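Local coordinates for protein pectinesterase A (Erwinia chrysanthemi, PDB 2NTP) that hydrolyses the methyl esters of pectin to release methanol, a step thought to begin the maceration and soft-rotting of plant tissue, at residues 130-135 / 153-158. Sequence-based numbering, arbitrary orientation.
Sequences AVALYV and QDTLYV. With ADA (alpha-D-galactopyranuronic acid), chain C; ADA (alpha-D-galactopyranuronic acid), chain B; ADA (alpha-D-galactopyranuronic acid), chain D.
Y134 and Y157 lie side by side in an offset stack, ring centroids 4.3 Å apart and planes inclined by 19°. Both place CG anti to the backbone N (chi1 176° and -167°), which on paired strand residues sends the rings out alongside each other. From Y157, CB rests near CD1 of Y134 and CG1 of V131; CG comes within 3.4 Å of Y134 CD1; CD2 lies over the Y134 ring face, toward the rim; CD1, CE1, CE2 and CZ all face Y134 CE1, which sits over the centre of the Y157 ring. At the tip, Y157 OH is 2.7 Å from a water that also hydrogen-bonds Y134 OH. Beneath the rings the strands pair in parallel, through Y157 N to L133 O and V135 N to Y157 O. Where the strands begin, T155 O accepts from both A132 N and L133 N. A130 N holds the carbonyl of Q153, the transition-state stabiliser, and V131 CA makes a CA-H...O contact with O of D154, the proton donor. Q153 NE2 donates to O6A of the chain C galacturonate (2.8 Å) and O3 of the chain B galacturonate; T128 OG1 bonds OE1. D154 OD1 stands 2.6 Å from the same O6A. In the right-handed parallel beta-helix, 156-158 ends a sheet in which 133-135 follows 91-93; Y157, stacked on F178, lines the glycan pocket, whereas L133 and L156 pack inward against L149 and F165 of strands 147-150 and 162-166.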
# COMPACT_ATOMS: atom_id res chain seq x y z
N ALA A 130 6.96 7.90 -0.93
CA ALA A 130 6.51 8.09 -2.30
C ALA A 130 5.46 7.03 -2.62
O ALA A 130 5.77 5.90 -3.02
CB ALA A 130 7.69 8.03 -3.27
N VAL A 131 4.20 7.41 -2.41
CA VAL A 131 3.07 6.49 -2.47
C VAL A 131 2.69 6.15 -3.92
O VAL A 131 2.59 7.03 -4.76
CB VAL A 131 1.86 7.10 -1.73
CG1 VAL A 131 0.65 6.16 -1.80
CG2 VAL A 131 2.21 7.42 -0.28
N ALA A 132 2.46 4.86 -4.19
CA ALA A 132 1.95 4.43 -5.49
C ALA A 132 0.43 4.52 -5.52
O ALA A 132 -0.15 5.10 -6.44
CB ALA A 132 2.41 2.99 -5.81
N LEU A 133 -0.21 3.97 -4.49
CA LEU A 133 -1.66 3.92 -4.38
C LEU A 133 -2.12 4.33 -2.99
O LEU A 133 -1.61 3.83 -1.99
CB LEU A 133 -2.15 2.51 -4.70
CG LEU A 133 -3.64 2.18 -4.54
CD1 LEU A 133 -4.49 3.00 -5.52
CD2 LEU A 133 -3.83 0.67 -4.76
N TYR A 134 -3.10 5.24 -2.95
CA TYR A 134 -3.65 5.75 -1.71
C TYR A 134 -5.15 5.56 -1.77
O TYR A 134 -5.81 6.09 -2.66
CB TYR A 134 -3.29 7.23 -1.56
CG TYR A 134 -3.86 7.99 -0.36
CD1 TYR A 134 -4.18 7.34 0.83
CD2 TYR A 134 -4.03 9.37 -0.42
CE1 TYR A 134 -4.68 8.05 1.93
CE2 TYR A 134 -4.52 10.08 0.66
CZ TYR A 134 -4.85 9.42 1.82
OH TYR A 134 -5.34 10.15 2.89
N VAL A 135 -5.68 4.76 -0.85
CA VAL A 135 -7.13 4.64 -0.68
C VAL A 135 -7.47 5.50 0.52
O VAL A 135 -6.99 5.25 1.63
CB VAL A 135 -7.57 3.16 -0.45
CG1 VAL A 135 -9.09 3.07 -0.35
CG2 VAL A 135 -7.06 2.27 -1.58
N GLN A 153 9.58 3.44 -0.15
CA GLN A 153 8.95 3.84 1.11
C GLN A 153 7.49 4.20 0.91
O GLN A 153 7.16 5.03 0.05
CB GLN A 153 9.72 5.01 1.73
CG GLN A 153 9.23 5.39 3.14
CD GLN A 153 10.19 6.34 3.84
OE1 GLN A 153 11.23 6.71 3.30
NE2 GLN A 153 9.85 6.73 5.07
N ASP A 154 6.61 3.57 1.69
CA ASP A 154 5.18 3.93 1.72
C ASP A 154 4.42 3.63 0.41
O ASP A 154 3.52 4.37 -0.01
CB ASP A 154 5.00 5.42 2.11
CG ASP A 154 5.18 5.67 3.61
OD1 ASP A 154 5.74 4.80 4.31
OD2 ASP A 154 4.76 6.74 4.09
N THR A 155 4.75 2.51 -0.23
CA THR A 155 4.13 2.15 -1.52
C THR A 155 2.59 2.19 -1.51
O THR A 155 1.98 2.79 -2.39
CB THR A 155 4.61 0.76 -1.98
OG1 THR A 155 6.04 0.76 -2.02
CG2 THR A 155 4.04 0.41 -3.37
N LEU A 156 1.99 1.53 -0.52
CA LEU A 156 0.53 1.41 -0.43
C LEU A 156 -0.02 2.01 0.86
O LEU A 156 0.30 1.54 1.96
CB LEU A 156 0.10 -0.06 -0.53
CG LEU A 156 -1.40 -0.33 -0.35
CD1 LEU A 156 -2.25 0.44 -1.37
CD2 LEU A 156 -1.68 -1.83 -0.42
N TYR A 157 -0.85 3.04 0.70
CA TYR A 157 -1.45 3.78 1.81
C TYR A 157 -2.93 3.41 1.83
O TYR A 157 -3.68 3.84 0.97
CB TYR A 157 -1.28 5.29 1.55
CG TYR A 157 -1.55 6.24 2.72
CD1 TYR A 157 -2.14 5.80 3.91
CD2 TYR A 157 -1.23 7.60 2.60
CE1 TYR A 157 -2.39 6.70 4.96
CE2 TYR A 157 -1.48 8.49 3.64
CZ TYR A 157 -2.05 8.04 4.82
OH TYR A 157 -2.29 8.93 5.84
N VAL A 158 -3.32 2.58 2.79
CA VAL A 158 -4.72 2.16 2.91
C VAL A 158 -5.38 2.78 4.14
O VAL A 158 -5.09 2.41 5.27
CB VAL A 158 -4.87 0.60 2.91
CG1 VAL A 158 -4.78 0.05 1.49
CG2 VAL A 158 -3.81 -0.05 3.80
C1 ADA C . 9.41 8.24 8.54
C2 ADA C . 8.65 9.05 9.59
C3 ADA C . 7.60 8.16 10.26
C4 ADA C . 6.70 7.51 9.21
C5 ADA C . 7.58 6.71 8.24
C6 ADA C . 6.80 6.02 7.14
O2 ADA C . 9.58 9.56 10.55
O3 ADA C . 6.82 8.94 11.18
O4 ADA C . 6.02 8.53 8.47
O5 ADA C . 8.50 7.62 7.62
O6B ADA C . 5.75 5.38 7.40
O6A ADA C . 7.26 6.12 5.99
C1 ADA B . 12.76 4.72 8.93
C2 ADA B . 12.44 5.60 7.72
C3 ADA B . 12.48 7.08 8.09
C4 ADA B . 11.67 7.36 9.36
C5 ADA B . 12.03 6.39 10.49
C6 ADA B . 11.14 6.62 11.67
O2 ADA B . 13.41 5.35 6.70
O3 ADA B . 11.99 7.87 7.01
O4 ADA B . 10.27 7.23 9.11
O5 ADA B . 11.88 5.04 10.01
O6B ADA B . 10.63 5.62 12.24
O6A ADA B . 10.93 7.79 12.06
C1 ADA D . 1.73 12.52 8.81
C2 ADA D . 0.32 12.25 9.31
C3 ADA D . -0.51 11.52 8.25
C4 ADA D . -0.46 12.26 6.91
C5 ADA D . 1.00 12.48 6.51
C6 ADA D . 1.12 13.24 5.22
O2 ADA D . 0.40 11.46 10.50
O3 ADA D . -1.87 11.36 8.70
O4 ADA D . -1.10 13.54 7.01
O5 ADA D . 1.69 13.20 7.55
O6B ADA D . 0.39 12.93 4.25
O6A ADA D . 1.95 14.17 5.16
O HOH W 1 -3.27 11.24 4.78